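Local coordinates for putative iron-uptake ABC transport system,periplasmic iron-binding protein (Campylobacter jejuni, PDB 3E13) that binds ferric iron in the periplasm and probably delivers it to an ABC transporter of the inner membrane for uptake, at residues 143-148 against 307-312; 162-167 against 313-318. All coordinates share one frame; numbering follows the deposited sequence.

In the fold
Both interactions pack the C-terminal helix 305-315 and its tail against helices 142-155 and 157-170, using successive parts of it: interaction 1 sets its middle against helix 142-155, interaction 2 its end and the following tail against helix 157-170. The last helix thus lies on two consecutive helices of the chain. Interaction 1 is the more buried and larger, 349 Å² against 187 Å², and joins apolar packing with a tyrosine-to-carbonyl hydrogen bond; it also holds Y143, an iron ligand. Interaction 2 lies farther from the chain centre and is mostly apolar, with charged side chains at its exposed margin. They meet at W163, touched by L148 and Y312, and again where I311 packs on A164.

Interaction 1 of 2, residues 143-148 against 307-312; sequences YSKTLL and EAVKIY. With FE (Fe (III) ion), chain B.
L148 is the bump of this contact, and its CD2 methyl fits a hollow on helix 305-315 formed by A308, I311 and Y312. The methyl sits over the centre of the Y312 ring in a CH-pi contact, 3.5 Å from CD2 to the ring centroid and only 8° off the normal. I311 CG2 closes another side of the hollow, 4.0 Å from L148 CD2. A chi1 of -177° sets CG of L148 opposite the backbone N and extends the branch across to the other helix. Alanine suits position 308 because its short CB lets the backbones approach, lying 3.6 Å from K145 O. The axes of the two segments come within 8.9 Å, at 105° between their directions. This places the C-terminal helix across helix 142-155 in a periplasmic binding protein whose ferric iron lies in the cleft; Y143, one turn before L147, binds the metal through OH at 2.0 Å, together with H11, Y12, Y199 and Y200. The Y312 ring meets the same helix with its edge, where S144 O and K145 CA lie near its plane. Its hydroxyl donates to S144 O over 2.8 Å, from above the carbonyl plane, while L148 N reaches that oxygen from the opposite face as part of the helix. Farther out, the partly exposed K145 lies alongside V309, where its CD methylene meets CG2 at 3.8 Å.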
loop_
_atom_site.group_PDB
_atom_site.type_symbol
_atom_site.label_atom_id
_atom_site.label_comp_id
_atom_site.label_asym_id
_atom_site.label_seq_id
_atom_site.Cartn_x
_atom_site.Cartn_y
_atom_site.Cartn_z
ATOM N N TYR A 143 3.316 4.296 2.673
ATOM C CA TYR A 143 4.163 3.530 1.723
ATOM C C TYR A 143 5.644 3.797 1.948
ATOM O O TYR A 143 6.443 2.881 1.902
ATOM C CB TYR A 143 3.845 3.788 0.267
ATOM C CG TYR A 143 2.360 3.727 -0.052
ATOM C CD1 TYR A 143 1.484 2.838 0.596
ATOM C CD2 TYR A 143 1.829 4.513 -1.045
ATOM C CE1 TYR A 143 0.157 2.848 0.300
ATOM C CE2 TYR A 143 0.494 4.481 -1.374
ATOM C CZ TYR A 143 -0.338 3.610 -0.720
ATOM O OH TYR A 143 -1.698 3.636 -0.931
ATOM N N SER A 144 5.990 5.026 2.328
ATOM C CA SER A 144 7.382 5.386 2.519
ATOM C C SER A 144 7.900 4.821 3.813
ATOM O O SER A 144 9.028 4.309 3.857
ATOM C CB SER A 144 7.565 6.927 2.576
ATOM O OG SER A 144 7.142 7.555 1.392
ATOM N N LYS A 145 7.096 4.924 4.867
ATOM C CA LYS A 145 7.451 4.401 6.193
ATOM C C LYS A 145 7.654 2.886 6.121
ATOM O O LYS A 145 8.624 2.374 6.641
ATOM C CB LYS A 145 6.396 4.736 7.193
ATOM C CG LYS A 145 6.392 6.196 7.488
ATOM C CD LYS A 145 5.467 6.570 8.581
ATOM C CE LYS A 145 4.044 6.418 8.212
ATOM N NZ LYS A 145 3.100 7.021 9.297
ATOM N N THR A 146 6.761 2.186 5.444
ATOM C CA THR A 146 6.846 0.746 5.368
ATOM C C THR A 146 7.969 0.270 4.473
ATOM O O THR A 146 8.631 -0.694 4.803
ATOM C CB THR A 146 5.501 0.143 4.997
ATOM O OG1 THR A 146 4.584 0.410 6.088
ATOM C CG2 THR A 146 5.596 -1.383 4.826
ATOM N N LEU A 147 8.253 0.976 3.392
ATOM C CA LEU A 147 9.414 0.653 2.602
ATOM C C LEU A 147 10.696 0.753 3.433
ATOM O O LEU A 147 11.544 -0.123 3.393
ATOM C CB LEU A 147 9.478 1.496 1.331
ATOM C CG LEU A 147 10.691 1.375 0.407
ATOM C CD1 LEU A 147 10.788 -0.070 -0.143
ATOM C CD2 LEU A 147 10.574 2.360 -0.736
ATOM N N LEU A 148 10.865 1.850 4.198
ATOM C CA LEU A 148 12.057 1.999 4.993
ATOM C C LEU A 148 12.136 0.931 6.082
ATOM O O LEU A 148 13.198 0.378 6.354
ATOM C CB LEU A 148 12.113 3.378 5.633
ATOM C CG LEU A 148 13.389 3.622 6.442
ATOM C CD1 LEU A 148 14.613 3.519 5.615
ATOM C CD2 LEU A 148 13.317 5.020 7.066
ATOM N N GLU A 307 11.151 2.664 14.384
ATOM C CA GLU A 307 12.505 3.070 14.059
ATOM C C GLU A 307 12.574 3.742 12.680
ATOM O O GLU A 307 13.296 4.695 12.477
ATOM C CB GLU A 307 13.448 1.861 14.127
ATOM C CG GLU A 307 14.900 2.279 13.916
ATOM C CD GLU A 307 15.883 1.165 14.192
ATOM O OE1 GLU A 307 15.576 -0.009 13.929
ATOM O OE2 GLU A 307 16.993 1.449 14.709
ATOM N N ALA A 308 11.776 3.264 11.716
ATOM C CA ALA A 308 11.705 3.916 10.414
ATOM C C ALA A 308 11.283 5.370 10.545
ATOM O O ALA A 308 11.872 6.228 9.911
ATOM C CB ALA A 308 10.701 3.179 9.521
ATOM N N VAL A 309 10.259 5.646 11.337
ATOM C CA VAL A 309 9.818 7.012 11.581
ATOM C C VAL A 309 10.983 7.876 12.105
ATOM O O VAL A 309 11.254 8.961 11.611
ATOM C CB VAL A 309 8.596 7.042 12.545
ATOM C CG1 VAL A 309 8.313 8.482 13.046
ATOM C CG2 VAL A 309 7.399 6.431 11.876
ATOM N N LYS A 310 11.684 7.345 13.095
ATOM C CA LYS A 310 12.791 8.073 13.729
ATOM C C LYS A 310 13.924 8.325 12.750
ATOM O O LYS A 310 14.509 9.389 12.742
ATOM C CB LYS A 310 13.262 7.332 14.960
ATOM C CG LYS A 310 12.349 7.560 16.134
ATOM C CD LYS A 310 12.622 6.564 17.204
ATOM C CE LYS A 310 11.848 6.904 18.473
ATOM N NZ LYS A 310 11.984 5.873 19.520
ATOM N N ILE A 311 14.232 7.345 11.909
ATOM C CA ILE A 311 15.257 7.551 10.920
ATOM C C ILE A 311 14.911 8.601 9.910
ATOM O O ILE A 311 15.751 9.467 9.614
ATOM C CB ILE A 311 15.616 6.219 10.250
ATOM C CG1 ILE A 311 16.309 5.311 11.249
ATOM C CG2 ILE A 311 16.489 6.416 8.962
ATOM C CD1 ILE A 311 16.695 3.915 10.653
ATOM N N TYR A 312 13.691 8.592 9.365
ATOM C CA TYR A 312 13.352 9.611 8.423
ATOM C C TYR A 312 13.426 10.999 9.113
ATOM O O TYR A 312 13.880 11.956 8.478
ATOM C CB TYR A 312 11.935 9.397 7.912
ATOM C CG TYR A 312 11.781 8.466 6.721
ATOM C CD1 TYR A 312 10.742 7.529 6.684
ATOM C CD2 TYR A 312 12.570 8.588 5.597
ATOM C CE1 TYR A 312 10.545 6.711 5.553
ATOM C CE2 TYR A 312 12.372 7.747 4.469
ATOM C CZ TYR A 312 11.371 6.839 4.461
ATOM O OH TYR A 312 11.166 6.064 3.328
HETATM FE FE FE B . -2.622 3.815 -2.689
#

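Interaction 2 of 2, residues 162-167 against 313-318; sequences AWAKGV and DEVGFR
F317 brings the edge of its ring to A164 and V167 on the buried, tight side of this contact, with CE2 3.4 Å from A164 O and CZ 4.2 Å from V167 CG1. Its ring also meets Y312 edge-to-face. The turn that brings F317 here is a Schellman motif: G316 leaves the helix with phi 108°, a conformation glycine accepts readily because it has no side chain to collide with the preceding carbonyl. V315 bridges from this side to the looser one: CG2 lies 3.9 Å from A164 CB, while CG1 faces K165 CB at 4.1 Å. A branched valine can cover two successive residues in this way, and the small alanine allows it to come near. K165 lends its CB to V315 but carries the rest of its chain away from the tail. R318 turns its NE toward D313 OD1 in a long salt bridge of 3.6 Å between the tail and the last turn of the helix, both residues being exposed. Since methyls, a lysine CB and a ring edge on a carbonyl oxygen make the contact, its cohesion is mostly apolar and shape-based, the weakly positive ring edge probably favouring the carbonyl, with charge kept to the exposed margin.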
loop_
_atom_site.group_PDB
_atom_site.type_symbol
_atom_site.label_atom_id
_atom_site.label_comp_id
_atom_site.label_asym_id
_atom_site.label_seq_id
_atom_site.Cartn_x
_atom_site.Cartn_y
_atom_site.Cartn_z
ATOM N N ALA A 162 21.530 5.448 6.056
ATOM C CA ALA A 162 22.283 5.899 4.901
ATOM C C ALA A 162 21.393 6.021 3.641
ATOM O O ALA A 162 21.543 6.965 2.854
ATOM C CB ALA A 162 23.424 4.997 4.662
ATOM N N TRP A 163 20.490 5.057 3.476
ATOM C CA TRP A 163 19.527 5.083 2.377
ATOM C C TRP A 163 18.618 6.287 2.445
ATOM O O TRP A 163 18.491 7.009 1.452
ATOM C CB TRP A 163 18.699 3.813 2.374
ATOM C CG TRP A 163 17.747 3.743 1.236
ATOM C CD1 TRP A 163 18.008 3.313 -0.049
ATOM C CD2 TRP A 163 16.373 4.056 1.277
ATOM N NE1 TRP A 163 16.868 3.363 -0.806
ATOM C CE2 TRP A 163 15.839 3.824 -0.022
ATOM C CE3 TRP A 163 15.516 4.570 2.269
ATOM C CZ2 TRP A 163 14.491 4.040 -0.318
ATOM C CZ3 TRP A 163 14.193 4.791 1.957
ATOM C CH2 TRP A 163 13.694 4.539 0.685
ATOM N N ALA A 164 18.053 6.535 3.608
ATOM C CA ALA A 164 17.131 7.654 3.805
ATOM C C ALA A 164 17.823 8.991 3.507
ATOM O O ALA A 164 17.271 9.835 2.818
ATOM C CB ALA A 164 16.533 7.620 5.194
ATOM N N LYS A 165 19.053 9.135 4.001
ATOM C CA LYS A 165 19.841 10.332 3.783
ATOM C C LYS A 165 20.146 10.572 2.317
ATOM O O LYS A 165 19.970 11.704 1.810
ATOM C CB LYS A 165 21.118 10.276 4.645
ATOM C CG LYS A 165 22.089 11.444 4.449
ATOM C CD LYS A 165 23.290 11.346 5.410
ATOM C CE LYS A 165 24.306 12.498 5.170
ATOM N NZ LYS A 165 25.708 12.105 5.461
ATOM N N GLY A 166 20.527 9.504 1.608
ATOM C CA GLY A 166 20.863 9.616 0.217
ATOM C C GLY A 166 19.650 9.905 -0.649
ATOM O O GLY A 166 19.700 10.702 -1.571
ATOM N N VAL A 167 18.541 9.214 -0.391
ATOM C CA VAL A 167 17.289 9.496 -1.069
ATOM C C VAL A 167 16.887 10.963 -0.899
ATOM O O VAL A 167 16.581 11.652 -1.887
ATOM C CB VAL A 167 16.190 8.558 -0.571
ATOM C CG1 VAL A 167 14.819 9.028 -1.034
ATOM C CG2 VAL A 167 16.469 7.129 -1.113
ATOM N N ASP A 313 12.945 11.091 10.348
ATOM C CA ASP A 313 12.902 12.362 11.098
ATOM C C ASP A 313 14.357 12.853 11.279
ATOM O O ASP A 313 14.641 14.037 11.098
ATOM C CB ASP A 313 12.234 12.198 12.490
ATOM C CG ASP A 313 10.699 12.117 12.480
ATOM O OD1 ASP A 313 10.011 12.226 11.424
ATOM O OD2 ASP A 313 10.060 11.913 13.565
ATOM N N GLU A 314 15.269 11.930 11.600
ATOM C CA GLU A 314 16.684 12.212 11.906
ATOM C C GLU A 314 17.461 12.755 10.737
ATOM O O GLU A 314 18.279 13.657 10.928
ATOM C CB GLU A 314 17.436 10.950 12.356
ATOM C CG GLU A 314 17.081 10.402 13.713
ATOM C CD GLU A 314 17.645 9.003 13.966
ATOM O OE1 GLU A 314 18.663 8.594 13.338
ATOM O OE2 GLU A 314 17.045 8.281 14.792
ATOM N N VAL A 315 17.207 12.233 9.529
ATOM C CA VAL A 315 17.947 12.665 8.353
ATOM C C VAL A 315 17.378 13.942 7.697
ATOM O O VAL A 315 17.996 14.479 6.799
ATOM C CB VAL A 315 18.114 11.500 7.306
ATOM C CG1 VAL A 315 18.669 10.261 7.986
ATOM C CG2 VAL A 315 16.817 11.236 6.529
ATOM N N GLY A 316 16.229 14.423 8.151
ATOM C CA GLY A 316 15.705 15.698 7.703
ATOM C C GLY A 316 14.499 15.683 6.789
ATOM O O GLY A 316 14.222 16.681 6.131
ATOM N N PHE A 317 13.792 14.559 6.687
ATOM C CA PHE A 317 12.450 14.618 6.054
ATOM C C PHE A 317 11.398 15.336 6.894
ATOM O O PHE A 317 11.616 15.660 8.082
ATOM C CB PHE A 317 11.933 13.218 5.803
ATOM C CG PHE A 317 12.538 12.549 4.609
ATOM C CD1 PHE A 317 11.927 12.637 3.357
ATOM C CD2 PHE A 317 13.683 11.800 4.733
ATOM C CE1 PHE A 317 12.466 11.994 2.256
ATOM C CE2 PHE A 317 14.239 11.121 3.601
ATOM C CZ PHE A 317 13.652 11.214 2.397
ATOM N N ARG A 318 10.272 15.613 6.224
ATOM C CA ARG A 318 8.901 15.610 6.759
ATOM C C ARG A 318 8.205 16.947 6.647
ATOM O O ARG A 318 7.147 16.948 6.051
ATOM C CB ARG A 318 8.730 15.012 8.174
ATOM C CG ARG A 318 8.654 16.084 9.257
ATOM C CD ARG A 318 8.508 15.556 10.650
ATOM N NE ARG A 318 7.386 14.638 10.759
ATOM C CZ ARG A 318 6.107 14.997 10.734
ATOM N NH1 ARG A 318 5.769 16.270 10.560
ATOM N NH2 ARG A 318 5.156 14.078 10.886
#